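Local atomic coordinates of putative sodium:solute symporter (Proteus mirabilis, PDB entry 5NV9), a protein that couples the inward flow of sodium ions to the uptake of the sialic acid N-acetylneuraminic acid across the bacterial inner membrane. Residues A[36-41]-A[347-352]; A[249-254]-A[259-264]. All blocks are in the same frame, centred on the assembly; numbering follows the deposited sequence.

Contact 1: A[36-41]-A[347-352]; sequences DDYFRG and SLNSIS
Phe39 lays the rim of its ring against helix 328-361, reaching past Asn349 to overlap Ser352 one turn further on. Its CZ comes to 3.3 Å from Ser352 OG, which lies at the edge of the ring near the ring plane, while CE1 presses on the backbone carbon and CB of the same serine. With CG beside its own backbone N (chi1 -61°), the phenyl ring leans across the gap between two helical segments whose axes come no closer than 10.4 Å. Tyr38 CD2 lies 3.8 Å above one face of the Phe39 ring, offset toward its rim.

Asn349 works the other half of the interface. With CG anti to the backbone N (chi1 -176°), its amide is brought alongside the Tyr38 ring and runs the other way, the two planes 34° apart. Asn349 ND2 gives a nearly straight but weak hydrogen bond to Tyr38 O, at 3.4 Å. Asn349 OD1 and Ser352 OG, both at the edge of the Phe39 ring, are hydrogen-bonded to Gln259 NE2 and Ala377 O respectively. Tyr38 OH bonds separately to Trp171 O.

In this LeuT-fold symporter the contact joins the short cytoplasmic helix 35-40 to a transmembrane helix that supplies sodium ligands, Ser345 and Ser346 among them; the side chain of Asn349 is about 7 Å from a bound sodium ion. The chemistry implies a buried junction in which two aromatic rings pack against an amide and a serine. Its direct bond is weak, and Gln259, whose NE2 bonds to both Asn349 OD1 and Phe39 O, ties the two sides together.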
ATOM      1  N   ASP A  36      -8.307 -15.093 -16.225  1.00 26.95           N
ATOM      2  CA  ASP A  36      -9.445 -14.309 -15.796  1.00 30.05           C
ATOM      3  C   ASP A  36      -9.769 -14.674 -14.368  1.00 29.72           C
ATOM      4  O   ASP A  36      -9.985 -13.780 -13.572  1.00 31.26           O
ATOM      5  CB  ASP A  36     -10.680 -14.557 -16.653  1.00 28.81           C
ATOM      6  CG  ASP A  36     -11.850 -13.698 -16.209  1.00 31.89           C
ATOM      7  OD1 ASP A  36     -11.847 -12.479 -16.435  1.00 39.01           O
ATOM      8  OD2 ASP A  36     -12.765 -14.208 -15.565  1.00 37.87           O
ATOM      9  N   ASP A  37      -9.819 -15.978 -14.064  1.00 25.58           N
ATOM     10  CA  ASP A  37      -9.949 -16.419 -12.683  1.00 26.64           C
ATOM     11  C   ASP A  37      -8.860 -15.828 -11.807  1.00 23.27           C
ATOM     12  O   ASP A  37      -9.160 -15.217 -10.809  1.00 21.81           O
ATOM     13  CB  ASP A  37      -9.938 -17.942 -12.541  1.00 27.18           C
ATOM     14  CG  ASP A  37     -11.111 -18.594 -13.284  1.00 28.92           C
ATOM     15  OD1 ASP A  37     -12.313 -18.138 -13.151  1.00 24.50           O
ATOM     16  OD2 ASP A  37     -10.788 -19.525 -14.042  1.00 27.74           O
ATOM     17  N   TYR A  38      -7.619 -15.977 -12.220  1.00 21.60           N
ATOM     18  CA  TYR A  38      -6.497 -15.697 -11.350  1.00 22.83           C
ATOM     19  C   TYR A  38      -6.302 -14.201 -11.041  1.00 23.51           C
ATOM     20  O   TYR A  38      -5.830 -13.872  -9.961  1.00 21.69           O
ATOM     21  CB  TYR A  38      -5.249 -16.278 -11.986  1.00 24.30           C
ATOM     22  CG  TYR A  38      -4.129 -16.628 -11.059  1.00 26.06           C
ATOM     23  CD1 TYR A  38      -4.137 -17.830 -10.333  1.00 26.65           C
ATOM     24  CD2 TYR A  38      -3.019 -15.805 -10.940  1.00 26.06           C
ATOM     25  CE1 TYR A  38      -3.080 -18.176  -9.512  1.00 24.71           C
ATOM     26  CE2 TYR A  38      -1.959 -16.158 -10.137  1.00 25.42           C
ATOM     27  CZ  TYR A  38      -2.011 -17.327  -9.399  1.00 26.03           C
ATOM     28  OH  TYR A  38      -0.934 -17.679  -8.625  1.00 24.69           O
ATOM     29  N   PHE A  39      -6.631 -13.329 -12.004  1.00 21.22           N
ATOM     30  CA  PHE A  39      -6.421 -11.888 -11.876  1.00 22.26           C
ATOM     31  C   PHE A  39      -7.719 -11.087 -11.713  1.00 24.04           C
ATOM     32  O   PHE A  39      -7.688 -10.006 -11.134  1.00 21.56           O
ATOM     33  CB  PHE A  39      -5.616 -11.342 -13.066  1.00 22.43           C
ATOM     34  CG  PHE A  39      -4.212 -11.930 -13.213  1.00 19.71           C
ATOM     35  CD1 PHE A  39      -3.323 -11.887 -12.181  1.00 19.54           C
ATOM     36  CD2 PHE A  39      -3.825 -12.532 -14.398  1.00 21.37           C
ATOM     37  CE1 PHE A  39      -2.066 -12.399 -12.313  1.00 21.14           C
ATOM     38  CE2 PHE A  39      -2.557 -13.059 -14.559  1.00 21.73           C
ATOM     39  CZ  PHE A  39      -1.656 -12.972 -13.519  1.00 21.89           C
ATOM     40  N   ARG A  40      -8.833 -11.589 -12.272  1.00 24.92           N
ATOM     41  CA  ARG A  40     -10.107 -10.865 -12.262  1.00 26.60           C
ATOM     42  C   ARG A  40     -11.127 -11.556 -11.349  1.00 28.01           C
ATOM     43  O   ARG A  40     -12.154 -10.974 -11.022  1.00 31.79           O
ATOM     44  CB  ARG A  40     -10.649 -10.662 -13.676  1.00 29.41           C
ATOM     45  CG  ARG A  40      -9.677  -9.847 -14.560  1.00 34.92           C
ATOM     46  CD  ARG A  40     -10.116  -9.609 -16.049  1.00 33.38           C
ATOM     47  NE  ARG A  40     -11.552  -9.438 -16.128  1.00 40.99           N
ATOM     48  CZ  ARG A  40     -12.216  -8.297 -16.196  1.00 39.07           C
ATOM     49  NH1 ARG A  40     -11.618  -7.134 -16.316  1.00 38.98           N
ATOM     50  NH2 ARG A  40     -13.524  -8.352 -16.219  1.00 48.05           N
ATOM     51  N   GLY A  41     -10.842 -12.780 -10.895  1.00 26.51           N
ATOM     52  CA  GLY A  41     -11.734 -13.442  -9.947  1.00 28.13           C
ATOM     53  C   GLY A  41     -13.093 -13.876 -10.542  1.00 32.16           C
ATOM     54  O   GLY A  41     -14.028 -14.162  -9.791  1.00 31.33           O
ATOM     55  N   SER A 347       0.515  -7.127  -3.741  1.00 20.54           N
ATOM     56  CA  SER A 347       1.585  -6.611  -4.559  1.00 19.89           C
ATOM     57  C   SER A 347       2.122  -7.743  -5.473  1.00 20.46           C
ATOM     58  O   SER A 347       2.389  -7.500  -6.660  1.00 18.14           O
ATOM     59  CB  SER A 347       2.749  -6.052  -3.698  1.00 19.92           C
ATOM     60  OG  SER A 347       2.521  -4.737  -3.186  1.00 21.10           O
ATOM     61  N   LEU A 348       2.266  -8.967  -4.952  1.00 19.73           N
ATOM     62  CA  LEU A 348       2.726 -10.113  -5.807  1.00 20.77           C
ATOM     63  C   LEU A 348       1.742 -10.475  -6.932  1.00 21.63           C
ATOM     64  O   LEU A 348       2.129 -10.609  -8.126  1.00 21.37           O
ATOM     65  CB  LEU A 348       3.009 -11.358  -5.003  1.00 22.04           C
ATOM     66  CG  LEU A 348       4.190 -11.349  -4.003  1.00 22.76           C
ATOM     67  CD1 LEU A 348       4.210 -12.677  -3.210  1.00 25.25           C
ATOM     68  CD2 LEU A 348       5.519 -11.100  -4.640  1.00 24.35           C
ATOM     69  N   ASN A 349       0.480 -10.590  -6.585  1.00 20.65           N
ATOM     70  CA  ASN A 349      -0.526 -10.822  -7.598  1.00 21.60           C
ATOM     71  C   ASN A 349      -0.617  -9.701  -8.659  1.00 19.14           C
ATOM     72  O   ASN A 349      -0.768  -9.990  -9.854  1.00 18.29           O
ATOM     73  CB  ASN A 349      -1.881 -11.069  -6.985  1.00 22.46           C
ATOM     74  CG  ASN A 349      -2.930 -11.411  -8.033  1.00 23.38           C
ATOM     75  OD1 ASN A 349      -3.579 -10.517  -8.527  1.00 25.75           O
ATOM     76  ND2 ASN A 349      -3.167 -12.697  -8.292  1.00 21.73           N
ATOM     77  N   SER A 350      -0.515  -8.445  -8.230  1.00 18.41           N
ATOM     78  CA  SER A 350      -0.586  -7.320  -9.175  1.00 18.09           C
ATOM     79  C   SER A 350       0.580  -7.275 -10.038  1.00 18.27           C
ATOM     80  O   SER A 350       0.460  -6.867 -11.196  1.00 23.54           O
ATOM     81  CB  SER A 350      -0.770  -6.009  -8.454  1.00 19.53           C
ATOM     82  OG  SER A 350      -2.047  -6.039  -7.833  1.00 20.98           O
ATOM     83  N   ILE A 351       1.753  -7.561  -9.471  1.00 19.89           N
ATOM     84  CA  ILE A 351       2.991  -7.677 -10.276  1.00 19.08           C
ATOM     85  C   ILE A 351       2.809  -8.689 -11.360  1.00 20.68           C
ATOM     86  O   ILE A 351       3.063  -8.412 -12.551  1.00 24.26           O
ATOM     87  CB  ILE A 351       4.215  -8.000  -9.467  1.00 19.13           C
ATOM     88  CG1 ILE A 351       4.652  -6.796  -8.675  1.00 20.51           C
ATOM     89  CG2 ILE A 351       5.380  -8.418 -10.380  1.00 21.16           C
ATOM     90  CD1 ILE A 351       5.517  -7.130  -7.460  1.00 23.52           C
ATOM     91  N   SER A 352       2.354  -9.864 -10.996  1.00 20.32           N
ATOM     92  CA  SER A 352       2.045 -10.902 -12.011  1.00 18.88           C
ATOM     93  C   SER A 352       0.946 -10.527 -12.964  1.00 19.06           C
ATOM     94  O   SER A 352       1.062 -10.892 -14.111  1.00 19.96           O
ATOM     95  CB  SER A 352       1.738 -12.221 -11.390  1.00 19.48           C
ATOM     96  OG  SER A 352       1.479 -13.203 -12.377  1.00 21.37           O
TER

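Contact 2: A[249-254]-A[259-264]; sequences QQFTAS and QRYIVT
Helix 236-253 widens into a pi turn at 249-253, and the CA atoms of Phe251 and Tyr261 are 9.8 Å apart. Tyr261 spans the gap with its full length. Its hydroxyl donates a short hydrogen bond of 2.6 Å from Tyr261 OH to Phe251 O, approaching in the carbonyl plane on a lone pair, with a C=O...donor angle of 125°. Phe251 O lies at the edge of the Tyr261 ring, 3.2 Å from Tyr261 CE2. The two side chains cross at about a right angle, and Tyr261 OH also lies at the edge of the Phe251 ring, 3.5 Å from Phe251 CD1, and touches its CB. One phenol thus binds a buried backbone carbonyl and packs beside the side chain of the same residue, tying the last part of helix 236-253 to the loop after helix 255-258.

Phe251 lies just behind the sialic acid pocket: its side chain is about 6 Å from the bound sugar and about 4 Å from that of Thr58, a substrate-binding residue. Around the pair, Leu89 of helix 89-102, Asn277 of helix 267-301 and Val54 of helix 47-58 pack on Phe251, while Val92 and Ile97 of helix 89-102 and Leu274 of helix 267-301 pack on Tyr261.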
ATOM      1  N   GLN A 249      -2.210   8.808  -6.764  1.00 18.36           N
ATOM      2  CA  GLN A 249      -1.389   7.670  -7.278  1.00 20.84           C
ATOM      3  C   GLN A 249      -1.999   6.346  -6.854  1.00 21.19           C
ATOM      4  O   GLN A 249      -2.199   5.423  -7.660  1.00 25.65           O
ATOM      5  CB  GLN A 249       0.032   7.760  -6.765  1.00 20.52           C
ATOM      6  CG  GLN A 249       0.844   6.561  -7.199  1.00 25.42           C
ATOM      7  CD  GLN A 249       2.321   6.692  -6.881  1.00 30.34           C
ATOM      8  OE1 GLN A 249       2.906   7.774  -6.941  1.00 32.60           O
ATOM      9  NE2 GLN A 249       2.948   5.575  -6.608  1.00 36.76           N
ATOM     10  N   GLN A 250      -2.259   6.240  -5.576  1.00 21.58           N
ATOM     11  CA  GLN A 250      -2.699   4.928  -4.961  1.00 23.53           C
ATOM     12  C   GLN A 250      -4.006   4.415  -5.552  1.00 21.41           C
ATOM     13  O   GLN A 250      -4.116   3.249  -5.867  1.00 22.69           O
ATOM     14  CB  GLN A 250      -2.825   5.067  -3.444  1.00 24.69           C
ATOM     15  CG  GLN A 250      -3.219   3.810  -2.656  1.00 30.13           C
ATOM     16  CD  GLN A 250      -2.167   2.717  -2.734  1.00 34.16           C
ATOM     17  OE1 GLN A 250      -1.325   2.575  -1.831  1.00 38.72           O
ATOM     18  NE2 GLN A 250      -2.194   1.945  -3.828  1.00 33.56           N
ATOM     19  N   PHE A 251      -4.959   5.319  -5.762  1.00 21.94           N
ATOM     20  CA  PHE A 251      -6.295   4.967  -6.186  1.00 21.36           C
ATOM     21  C   PHE A 251      -6.623   5.052  -7.659  1.00 22.29           C
ATOM     22  O   PHE A 251      -7.689   4.543  -8.033  1.00 23.09           O
ATOM     23  CB  PHE A 251      -7.321   5.728  -5.299  1.00 22.44           C
ATOM     24  CG  PHE A 251      -7.259   5.292  -3.867  1.00 21.64           C
ATOM     25  CD1 PHE A 251      -7.979   4.183  -3.436  1.00 24.72           C
ATOM     26  CD2 PHE A 251      -6.415   5.936  -2.958  1.00 25.36           C
ATOM     27  CE1 PHE A 251      -7.892   3.746  -2.120  1.00 24.25           C
ATOM     28  CE2 PHE A 251      -6.316   5.504  -1.630  1.00 23.08           C
ATOM     29  CZ  PHE A 251      -7.067   4.406  -1.225  1.00 25.52           C
ATOM     30  N   THR A 252      -5.740   5.634  -8.483  1.00 22.11           N
ATOM     31  CA  THR A 252      -5.954   5.726  -9.955  1.00 22.28           C
ATOM     32  C   THR A 252      -4.873   5.052 -10.820  1.00 23.36           C
ATOM     33  O   THR A 252      -5.122   4.632 -11.939  1.00 26.58           O
ATOM     34  CB  THR A 252      -6.064   7.189 -10.422  1.00 24.44           C
ATOM     35  OG1 THR A 252      -4.853   7.927 -10.204  1.00 22.54           O
ATOM     36  CG2 THR A 252      -7.198   7.891  -9.705  1.00 26.93           C
ATOM     37  N   ALA A 253      -3.648   4.984 -10.322  1.00 21.11           N
ATOM     38  CA  ALA A 253      -2.504   4.643 -11.165  1.00 19.49           C
ATOM     39  C   ALA A 253      -1.768   3.431 -10.665  1.00 20.68           C
ATOM     40  O   ALA A 253      -0.796   3.075 -11.277  1.00 23.19           O
ATOM     41  CB  ALA A 253      -1.547   5.841 -11.268  1.00 17.73           C
ATOM     42  N   SER A 254      -2.255   2.776  -9.600  1.00 20.12           N
ATOM     43  CA  SER A 254      -1.534   1.703  -8.943  1.00 22.45           C
ATOM     44  C   SER A 254      -2.346   0.416  -9.076  1.00 21.83           C
ATOM     45  O   SER A 254      -3.480   0.345  -8.611  1.00 21.16           O
ATOM     46  CB  SER A 254      -1.299   2.072  -7.487  1.00 25.94           C
ATOM     47  OG  SER A 254      -0.376   1.191  -6.909  1.00 35.75           O
ATOM     48  N   GLN A 259      -6.934  -2.991  -9.567  1.00 24.92           N
ATOM     49  CA  GLN A 259      -7.430  -4.371  -9.746  1.00 24.56           C
ATOM     50  C   GLN A 259      -8.709  -4.712  -8.975  1.00 26.14           C
ATOM     51  O   GLN A 259      -9.553  -5.484  -9.460  1.00 25.51           O
ATOM     52  CB  GLN A 259      -6.327  -5.345  -9.336  1.00 24.64           C
ATOM     53  CG  GLN A 259      -6.228  -6.576 -10.205  1.00 25.07           C
ATOM     54  CD  GLN A 259      -5.188  -7.527  -9.667  1.00 27.73           C
ATOM     55  OE1 GLN A 259      -4.195  -7.064  -9.091  1.00 28.01           O
ATOM     56  NE2 GLN A 259      -5.414  -8.859  -9.811  1.00 26.77           N
ATOM     57  N   ARG A 260      -8.875  -4.150  -7.779  1.00 25.27           N
ATOM     58  CA  ARG A 260     -10.110  -4.400  -7.007  1.00 24.49           C
ATOM     59  C   ARG A 260     -11.344  -3.748  -7.606  1.00 22.48           C
ATOM     60  O   ARG A 260     -12.444  -4.119  -7.244  1.00 21.99           O
ATOM     61  CB  ARG A 260      -9.978  -3.949  -5.555  1.00 25.44           C
ATOM     62  CG  ARG A 260      -9.368  -4.969  -4.639  1.00 26.98           C
ATOM     63  CD  ARG A 260      -7.865  -4.972  -4.679  1.00 27.17           C
ATOM     64  NE  ARG A 260      -7.323  -6.093  -3.902  1.00 31.13           N
ATOM     65  CZ  ARG A 260      -6.210  -6.764  -4.212  1.00 29.53           C
ATOM     66  NH1 ARG A 260      -5.491  -6.428  -5.265  1.00 28.11           N
ATOM     67  NH2 ARG A 260      -5.845  -7.793  -3.479  1.00 27.03           N
ATOM     68  N   TYR A 261     -11.183  -2.775  -8.508  1.00 20.99           N
ATOM     69  CA  TYR A 261     -12.323  -2.138  -9.142  1.00 19.45           C
ATOM     70  C   TYR A 261     -13.010  -3.010 -10.193  1.00 20.01           C
ATOM     71  O   TYR A 261     -14.145  -2.719 -10.569  1.00 20.51           O
ATOM     72  CB  TYR A 261     -11.906  -0.804  -9.805  1.00 20.96           C
ATOM     73  CG  TYR A 261     -11.233   0.235  -8.850  1.00 21.06           C
ATOM     74  CD1 TYR A 261     -11.409   0.218  -7.452  1.00 20.79           C
ATOM     75  CD2 TYR A 261     -10.431   1.241  -9.383  1.00 23.98           C
ATOM     76  CE1 TYR A 261     -10.799   1.191  -6.627  1.00 22.94           C
ATOM     77  CE2 TYR A 261      -9.856   2.225  -8.578  1.00 24.11           C
ATOM     78  CZ  TYR A 261     -10.003   2.201  -7.213  1.00 23.22           C
ATOM     79  OH  TYR A 261      -9.353   3.229  -6.502  1.00 23.42           O
ATOM     80  N   ILE A 262     -12.314  -4.029 -10.697  1.00 21.27           N
ATOM     81  CA  ILE A 262     -12.810  -4.863 -11.797  1.00 24.37           C
ATOM     82  C   ILE A 262     -13.192  -6.302 -11.355  1.00 23.11           C
ATOM     83  O   ILE A 262     -13.646  -7.111 -12.167  1.00 19.63           O
ATOM     84  CB  ILE A 262     -11.804  -4.843 -12.983  1.00 26.37           C
ATOM     85  CG1 ILE A 262     -10.395  -5.283 -12.602  1.00 27.91           C
ATOM     86  CG2 ILE A 262     -11.615  -3.399 -13.459  1.00 25.25           C
ATOM     87  CD1 ILE A 262     -10.146  -6.747 -12.766  1.00 31.28           C
ATOM     88  N   VAL A 263     -12.995  -6.634 -10.079  1.00 22.20           N
ATOM     89  CA  VAL A 263     -13.379  -7.975  -9.602  1.00 21.97           C
ATOM     90  C   VAL A 263     -14.848  -8.125  -9.250  1.00 23.02           C
ATOM     91  O   VAL A 263     -15.339  -9.272  -9.063  1.00 23.80           O
ATOM     92  CB  VAL A 263     -12.527  -8.424  -8.387  1.00 24.21           C
ATOM     93  CG1 VAL A 263     -11.081  -8.543  -8.755  1.00 24.54           C
ATOM     94  CG2 VAL A 263     -12.706  -7.532  -7.188  1.00 23.74           C
ATOM     95  N   THR A 264     -15.536  -6.995  -9.075  1.00 21.67           N
ATOM     96  CA  THR A 264     -16.968  -6.937  -8.812  1.00 23.38           C
ATOM     97  C   THR A 264     -17.784  -7.048 -10.098  1.00 26.59           C
ATOM     98  O   THR A 264     -17.367  -6.583 -11.166  1.00 23.08           O
ATOM     99  CB  THR A 264     -17.304  -5.612  -8.165  1.00 23.05           C
ATOM    100  OG1 THR A 264     -16.538  -4.560  -8.812  1.00 26.94           O
ATOM    101  CG2 THR A 264     -16.913  -5.658  -6.752  1.00 23.45           C
TER

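Along the chain the order is 36-41, 249-254, 259-264, 347-352, so the short-range contact 2 falls between the two halves of the long-range contact 1. Their centres are 12 Å apart, on the same side of the chain's centre, and they touch directly. Ser350 OG and Gln259 OE1, 2.7 Å apart, probably form a hydrogen bond; Arg40 adds packing against Ile262 and Val263. The loop 259-264 therefore bridges helix 35-40, helix 328-361 and the last part of helix 236-253. One contact lies near a sodium site and the other near the sialic acid, so one connected set of packed segments reaches from beside a sodium site to behind the sialic acid pocket.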